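Local coordinates for uncharacterized protein DUF1185 (Bordetella bronchiseptica RB50, PDB 3BYQ) that is of unknown function but probably has a role in amino-acid metabolism and adopts a novel variant of the Bacillus chorismate mutase fold, at residues Asp75-Tyr80 against Leu166-Gly171; Gln27-Ala32 against His145-Glu150. All blocks are in the same frame, centred on the assembly; numbering follows the deposited sequence.

How the contacts relate
Contact 1 (75-80 with 166-171) and contact 2 (27-32 with 145-150) have centres about 8 Å apart, on the same side of the chain's centre. Along the chain their segments alternate: 27-32, 75-80, 145-150, 166-171. Strand 161-169 unites them, since it pairs antiparallel with strand 79-86 in contact 1 and with strand 29-39, which carries half of contact 2. The two contacts also meet directly, through a probable hydrogen bond from Ala32 N to Met168 O and another between Glu78 and His145. Contact 1 is thus bonding between sheet neighbours, whereas contact 2 is packing between strands of the sheet that do not pair, and the alternating segments bring four separate parts of the chain together.

Contact 1: Asp75-Tyr80 against Leu166-Gly171; sequences DNIEVY and LVMGTG. With EDO (1,2-ethanediol), chain T.
Glu78 and Val79 both turn their backbone N-H groups to the carbonyl of Gly169, forming a classic beta bulge where two antiparallel strands begin to pair. Glu78 N reaches Gly169 O at 2.8 Å, nearly straight and in the carbonyl plane, while Val79 N comes from above that plane. In return, Gly169 N bonds to Val79 O. The tight part lies here: Val79 CG2 presses to 3.4 Å from Gly169 CA, closer than usual contact, so the bare backbone of glycine suits the place. Tyr80 and Met168 form the next, non-hydrogen-bonded pair; Tyr80 chi1 (55°) sends the ring away from the other strand, its OH bonding to Ala115 O. On the face that carries Met168, a selenomethionine, its SE lies 3.8 Å from CD1 of Ile77 in the loop before the strand, a flexible unbranched chain against a compact branched one, both apolar and buried.

The end beyond the bulge is more open to solvent. Thr170 CA still comes within 3.1 Å of Asn76 O, but a water bridges Asn76 O and Thr170 O, and a 1,2-ethanediol, probably from the crystallisation liquor, bonds to Thr170 OG1 and O. Glu78 runs past Thr170 O unbonded, its OE1 held by Lys183 and His145.

Leu68 of helix 51-72 and Met106 of helix 98-109 cover Met168, and Leu72 touches Ile77; on the opposite face, Val79 meets Val134 of the neighbouring strand 130-136.

Contact 2: Gln27-Ala32 against His145-Glu150; sequences QPLKLA and HFNSIE. With EDO (1,2-ethanediol), chain O; EDO (1,2-ethanediol), chain Y.
Leu31 and Ile149 make the apolar centre of this contact, packing side chain against side chain between strands 29-32 and 147-150, whose axes are 8.1 Å apart at closest approach and cross at -51°. Ile149 holds CG1 anti to its backbone N (chi1 -175°), and with the next torsion also extended, its CD1 reaches across to Leu31 CB at 3.9 Å and to Leu31 O at 3.7 Å. Leu31 answers with CD1, which lies over Ile149 CB and 3.6 Å from Ser148 O. Branched aliphatic residues suit this buried place because they fill it without needing polar partners.

Contacts between apolar and polar groups flank the centre. Leu29 CD2 comes within 3.3 Å of Asn147 ND2, methyl and amide nitrogen reaching toward one another between the strands, and Leu31 CD1 approaches CG of the same amide.

The hydrogen bonds are made within a segment or to partners outside both. Asn147 OD1 accepts from Ser148 N at 2.8 Å, a bent bond (150° at the hydrogen) whose donor sits to the side of the C=O and tilted from its plane; this is consistent with fixing the amide with ND2 near Leu29. Ser148 points away from Leu31, and its OG bonds to Lys121 O of the second subunit. At the margins, Lys30 NZ and Glu150 O each bind a 1,2-ethanediol, probably from the crystallisation liquor.

No hydrogen bond joins the two segments. Apolar side chains meet where each strand's backbone is already paired with other strands, so the contact depends on shape and burial and not on polar bonds.

Contact 1: Asp75-Tyr80 against Leu166-Gly171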
loop_
_atom_site.group_PDB
_atom_site.type_symbol
_atom_site.label_atom_id
_atom_site.label_comp_id
_atom_site.label_asym_id
_atom_site.label_seq_id
_atom_site.Cartn_x
_atom_site.Cartn_y
_atom_site.Cartn_z
ATOM N N ASP B 75 -24.779 -24.340 12.456
ATOM C CA ASP B 75 -25.993 -24.337 11.635
ATOM C C ASP B 75 -26.093 -23.149 10.669
ATOM O O ASP B 75 -27.032 -23.061 9.872
ATOM C CB ASP B 75 -27.222 -24.301 12.535
ATOM N N ASN B 76 -25.125 -22.243 10.721
ATOM C CA ASN B 76 -25.212 -21.021 9.954
ATOM C C ASN B 76 -24.254 -20.886 8.793
ATOM O O ASN B 76 -24.175 -19.838 8.187
ATOM C CB ASN B 76 -24.991 -19.844 10.894
ATOM C CG ASN B 76 -26.036 -19.763 11.959
ATOM O OD1 ASN B 76 -27.228 -19.866 11.675
ATOM N ND2 ASN B 76 -25.608 -19.560 13.189
ATOM N N ILE B 77 -23.552 -21.945 8.474
ATOM C CA ILE B 77 -22.524 -21.890 7.449
ATOM C C ILE B 77 -23.037 -22.181 6.048
ATOM O O ILE B 77 -23.578 -23.256 5.777
ATOM C CB ILE B 77 -21.360 -22.868 7.760
ATOM C CG1 ILE B 77 -20.873 -22.751 9.221
ATOM C CG2 ILE B 77 -20.229 -22.711 6.729
ATOM C CD1 ILE B 77 -20.439 -21.386 9.700
ATOM N N GLU B 78 -22.819 -21.228 5.155
ATOM C CA GLU B 78 -23.186 -21.392 3.764
ATOM C C GLU B 78 -22.083 -21.178 2.761
ATOM O O GLU B 78 -22.220 -21.632 1.674
ATOM C CB GLU B 78 -24.388 -20.531 3.394
ATOM C CG GLU B 78 -25.627 -20.824 4.224
ATOM C CD GLU B 78 -26.880 -20.105 3.724
ATOM O OE1 GLU B 78 -26.931 -19.602 2.578
ATOM O OE2 GLU B 78 -27.829 -20.054 4.510
ATOM N N VAL B 79 -21.002 -20.481 3.118
ATOM C CA VAL B 79 -19.890 -20.249 2.184
ATOM C C VAL B 79 -18.549 -20.488 2.884
ATOM O O VAL B 79 -18.460 -20.407 4.098
ATOM C CB VAL B 79 -19.914 -18.811 1.569
ATOM C CG1 VAL B 79 -21.210 -18.566 0.757
ATOM C CG2 VAL B 79 -19.719 -17.716 2.627
ATOM N N TYR B 80 -17.530 -20.811 2.097
ATOM C CA TYR B 80 -16.181 -20.967 2.662
ATOM C C TYR B 80 -15.088 -20.710 1.630
ATOM O O TYR B 80 -15.356 -20.529 0.442
ATOM C CB TYR B 80 -15.989 -22.339 3.403
ATOM C CG TYR B 80 -16.281 -23.645 2.656
ATOM C CD1 TYR B 80 -16.344 -23.738 1.256
ATOM C CD2 TYR B 80 -16.411 -24.820 3.374
ATOM C CE1 TYR B 80 -16.609 -24.999 0.615
ATOM C CE2 TYR B 80 -16.611 -26.057 2.748
ATOM C CZ TYR B 80 -16.718 -26.145 1.389
ATOM O OH TYR B 80 -16.982 -27.412 0.864
ATOM N N LEU B 166 -8.551 -19.827 7.039
ATOM C CA LEU B 166 -9.814 -20.403 6.573
ATOM C C LEU B 166 -10.855 -19.311 6.698
ATOM O O LEU B 166 -10.763 -18.436 7.576
ATOM C CB LEU B 166 -10.235 -21.598 7.405
ATOM C CG LEU B 166 -9.318 -22.828 7.325
ATOM C CD1 LEU B 166 -9.815 -23.935 8.238
ATOM C CD2 LEU B 166 -9.209 -23.307 5.902
ATOM N N VAL B 167 -11.851 -19.389 5.840
ATOM C CA VAL B 167 -12.969 -18.471 5.827
ATOM C C VAL B 167 -14.284 -19.240 5.805
ATOM O O VAL B 167 -14.419 -20.219 5.107
ATOM C CB VAL B 167 -12.924 -17.540 4.599
ATOM C CG1 VAL B 167 -14.164 -16.604 4.549
ATOM C CG2 VAL B 167 -11.629 -16.734 4.585
HETATM N N MSE B 168 -15.239 -18.769 6.616
HETATM C CA MSE B 168 -16.631 -19.234 6.562
HETATM C C MSE B 168 -17.562 -18.043 6.616
HETATM O O MSE B 168 -17.228 -17.005 7.198
HETATM C CB MSE B 168 -17.014 -20.191 7.677
HETATM C CG MSE B 168 -16.234 -21.518 7.656
HETATM SE SE MSE B 168 -16.893 -22.631 9.089
HETATM C CE MSE B 168 -15.469 -23.929 9.081
ATOM N N GLY B 169 -18.729 -18.231 6.038
ATOM C CA GLY B 169 -19.752 -17.192 5.978
ATOM C C GLY B 169 -21.148 -17.768 6.011
ATOM O O GLY B 169 -21.337 -18.960 5.779
ATOM N N THR B 170 -22.113 -16.878 6.263
ATOM C CA THR B 170 -23.493 -17.277 6.604
ATOM C C THR B 170 -24.553 -17.205 5.509
ATOM O O THR B 170 -25.663 -17.712 5.704
ATOM C CB THR B 170 -24.011 -16.447 7.784
ATOM O OG1 THR B 170 -24.084 -15.067 7.383
ATOM C CG2 THR B 170 -23.104 -16.621 8.959
ATOM N N GLY B 171 -24.205 -16.616 4.370
ATOM C CA GLY B 171 -25.178 -16.495 3.298
ATOM C C GLY B 171 -24.698 -15.844 2.034
ATOM O O GLY B 171 -23.510 -15.772 1.777
HETATM C C1 EDO T . -27.488 -14.208 6.752
HETATM O O1 EDO T . -26.316 -14.425 5.972
HETATM C C2 EDO T . -28.510 -15.333 6.615
HETATM O O2 EDO T . -28.013 -16.355 5.761
HETATM O O HOH W 1 -26.907 -19.361 7.348
#

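Contact 2: Gln27-Ala32 against His145-Glu150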
loop_
_atom_site.group_PDB
_atom_site.type_symbol
_atom_site.label_atom_id
_atom_site.label_comp_id
_atom_site.label_asym_id
_atom_site.label_seq_id
_atom_site.Cartn_x
_atom_site.Cartn_y
_atom_site.Cartn_z
ATOM N N GLN B 27 -31.572 -10.281 7.401
ATOM C CA GLN B 27 -30.456 -10.544 8.298
ATOM C C GLN B 27 -29.164 -10.193 7.612
ATOM O O GLN B 27 -28.999 -10.405 6.392
ATOM C CB GLN B 27 -30.425 -11.989 8.699
ATOM C CG GLN B 27 -30.478 -12.841 7.476
ATOM N N PRO B 28 -28.245 -9.638 8.368
ATOM C CA PRO B 28 -26.991 -9.274 7.744
ATOM C C PRO B 28 -26.139 -10.466 7.391
ATOM O O PRO B 28 -26.333 -11.557 7.909
ATOM C CB PRO B 28 -26.285 -8.467 8.840
ATOM C CG PRO B 28 -26.849 -8.919 10.082
ATOM C CD PRO B 28 -28.276 -9.248 9.790
ATOM N N LEU B 29 -25.214 -10.250 6.480
ATOM C CA LEU B 29 -24.236 -11.268 6.163
ATOM C C LEU B 29 -23.073 -11.220 7.138
ATOM O O LEU B 29 -22.598 -10.146 7.485
ATOM C CB LEU B 29 -23.694 -11.038 4.747
ATOM C CG LEU B 29 -22.567 -11.946 4.278
ATOM C CD1 LEU B 29 -22.991 -13.429 4.213
ATOM C CD2 LEU B 29 -22.123 -11.428 2.950
ATOM N N LYS B 30 -22.618 -12.387 7.584
ATOM C CA LYS B 30 -21.381 -12.465 8.353
ATOM C C LYS B 30 -20.404 -13.347 7.579
ATOM O O LYS B 30 -20.763 -14.437 7.100
ATOM C CB LYS B 30 -21.546 -13.017 9.739
ATOM C CG LYS B 30 -22.451 -12.199 10.583
ATOM C CD LYS B 30 -22.351 -12.606 12.056
ATOM C CE LYS B 30 -23.435 -11.926 12.833
ATOM N NZ LYS B 30 -23.221 -12.003 14.301
ATOM N N LEU B 31 -19.208 -12.804 7.425
ATOM C CA LEU B 31 -18.052 -13.532 6.844
ATOM C C LEU B 31 -16.959 -13.489 7.900
ATOM O O LEU B 31 -16.677 -12.435 8.450
ATOM C CB LEU B 31 -17.556 -12.868 5.558
ATOM C CG LEU B 31 -18.511 -12.861 4.357
ATOM C CD1 LEU B 31 -17.930 -12.070 3.202
ATOM C CD2 LEU B 31 -18.894 -14.253 3.897
ATOM N N ALA B 32 -16.302 -14.619 8.131
ATOM C CA ALA B 32 -15.289 -14.692 9.201
ATOM C C ALA B 32 -14.059 -15.402 8.719
ATOM O O ALA B 32 -14.153 -16.344 7.913
ATOM C CB ALA B 32 -15.871 -15.401 10.443
ATOM N N HIS B 145 -24.148 -16.463 -3.972
ATOM C CA HIS B 145 -23.194 -16.648 -2.868
ATOM C C HIS B 145 -21.743 -16.268 -3.134
ATOM O O HIS B 145 -20.984 -16.201 -2.201
ATOM C CB HIS B 145 -23.290 -18.063 -2.322
ATOM C CG HIS B 145 -24.505 -18.281 -1.471
ATOM N ND1 HIS B 145 -25.787 -18.024 -1.922
ATOM C CD2 HIS B 145 -24.638 -18.815 -0.236
ATOM C CE1 HIS B 145 -26.649 -18.337 -0.971
ATOM N NE2 HIS B 145 -25.976 -18.788 0.077
ATOM N N PHE B 146 -21.348 -16.096 -4.389
ATOM C CA PHE B 146 -19.964 -15.644 -4.690
ATOM C C PHE B 146 -19.708 -14.371 -3.950
ATOM O O PHE B 146 -20.517 -13.432 -4.002
ATOM C CB PHE B 146 -19.726 -15.407 -6.182
ATOM C CG PHE B 146 -19.964 -16.617 -7.012
ATOM C CD1 PHE B 146 -19.216 -17.761 -6.812
ATOM C CD2 PHE B 146 -20.849 -16.589 -8.061
ATOM C CE1 PHE B 146 -19.419 -18.880 -7.590
ATOM C CE2 PHE B 146 -21.032 -17.717 -8.879
ATOM C CZ PHE B 146 -20.318 -18.846 -8.623
ATOM N N ASN B 147 -18.592 -14.318 -3.243
ATOM C CA ASN B 147 -18.273 -13.167 -2.426
ATOM C C ASN B 147 -16.797 -13.150 -2.062
ATOM O O ASN B 147 -16.040 -14.017 -2.501
ATOM C CB ASN B 147 -19.106 -13.196 -1.130
ATOM C CG ASN B 147 -19.511 -11.824 -0.656
ATOM O OD1 ASN B 147 -18.840 -10.812 -0.907
ATOM N ND2 ASN B 147 -20.664 -11.773 0.008
ATOM N N SER B 148 -16.404 -12.147 -1.284
ATOM C CA SER B 148 -14.992 -12.002 -0.913
ATOM C C SER B 148 -14.840 -11.352 0.414
ATOM O O SER B 148 -15.701 -10.582 0.832
ATOM C CB SER B 148 -14.263 -11.085 -1.935
ATOM O OG SER B 148 -14.309 -11.602 -3.238
ATOM N N ILE B 149 -13.751 -11.701 1.088
ATOM C CA ILE B 149 -13.345 -11.027 2.323
ATOM C C ILE B 149 -11.815 -10.819 2.273
ATOM O O ILE B 149 -11.087 -11.684 1.799
ATOM C CB ILE B 149 -13.781 -11.765 3.576
ATOM C CG1 ILE B 149 -13.423 -10.934 4.810
ATOM C CG2 ILE B 149 -13.129 -13.150 3.637
ATOM C CD1 ILE B 149 -13.903 -11.523 6.163
ATOM N N GLU B 150 -11.351 -9.672 2.736
ATOM C CA GLU B 150 -9.911 -9.408 2.756
ATOM C C GLU B 150 -9.277 -9.931 4.030
ATOM O O GLU B 150 -9.800 -9.709 5.119
ATOM C CB GLU B 150 -9.615 -7.901 2.639
ATOM C CG GLU B 150 -8.153 -7.649 2.254
ATOM C CD GLU B 150 -7.726 -6.217 2.313
ATOM O OE1 GLU B 150 -7.702 -5.669 3.436
ATOM O OE2 GLU B 150 -7.378 -5.665 1.242
HETATM C C1 EDO O . -12.473 -6.126 6.478
HETATM O O1 EDO O . -11.726 -5.904 5.271
HETATM C C2 EDO O . -12.298 -7.571 6.912
HETATM O O2 EDO O . -10.904 -7.922 6.876
HETATM C C1 EDO Y . -21.774 -8.770 14.959
HETATM O O1 EDO Y . -22.781 -9.087 14.011
HETATM C C2 EDO Y . -22.079 -7.388 15.480
HETATM O O2 EDO Y . -23.266 -7.490 16.263
#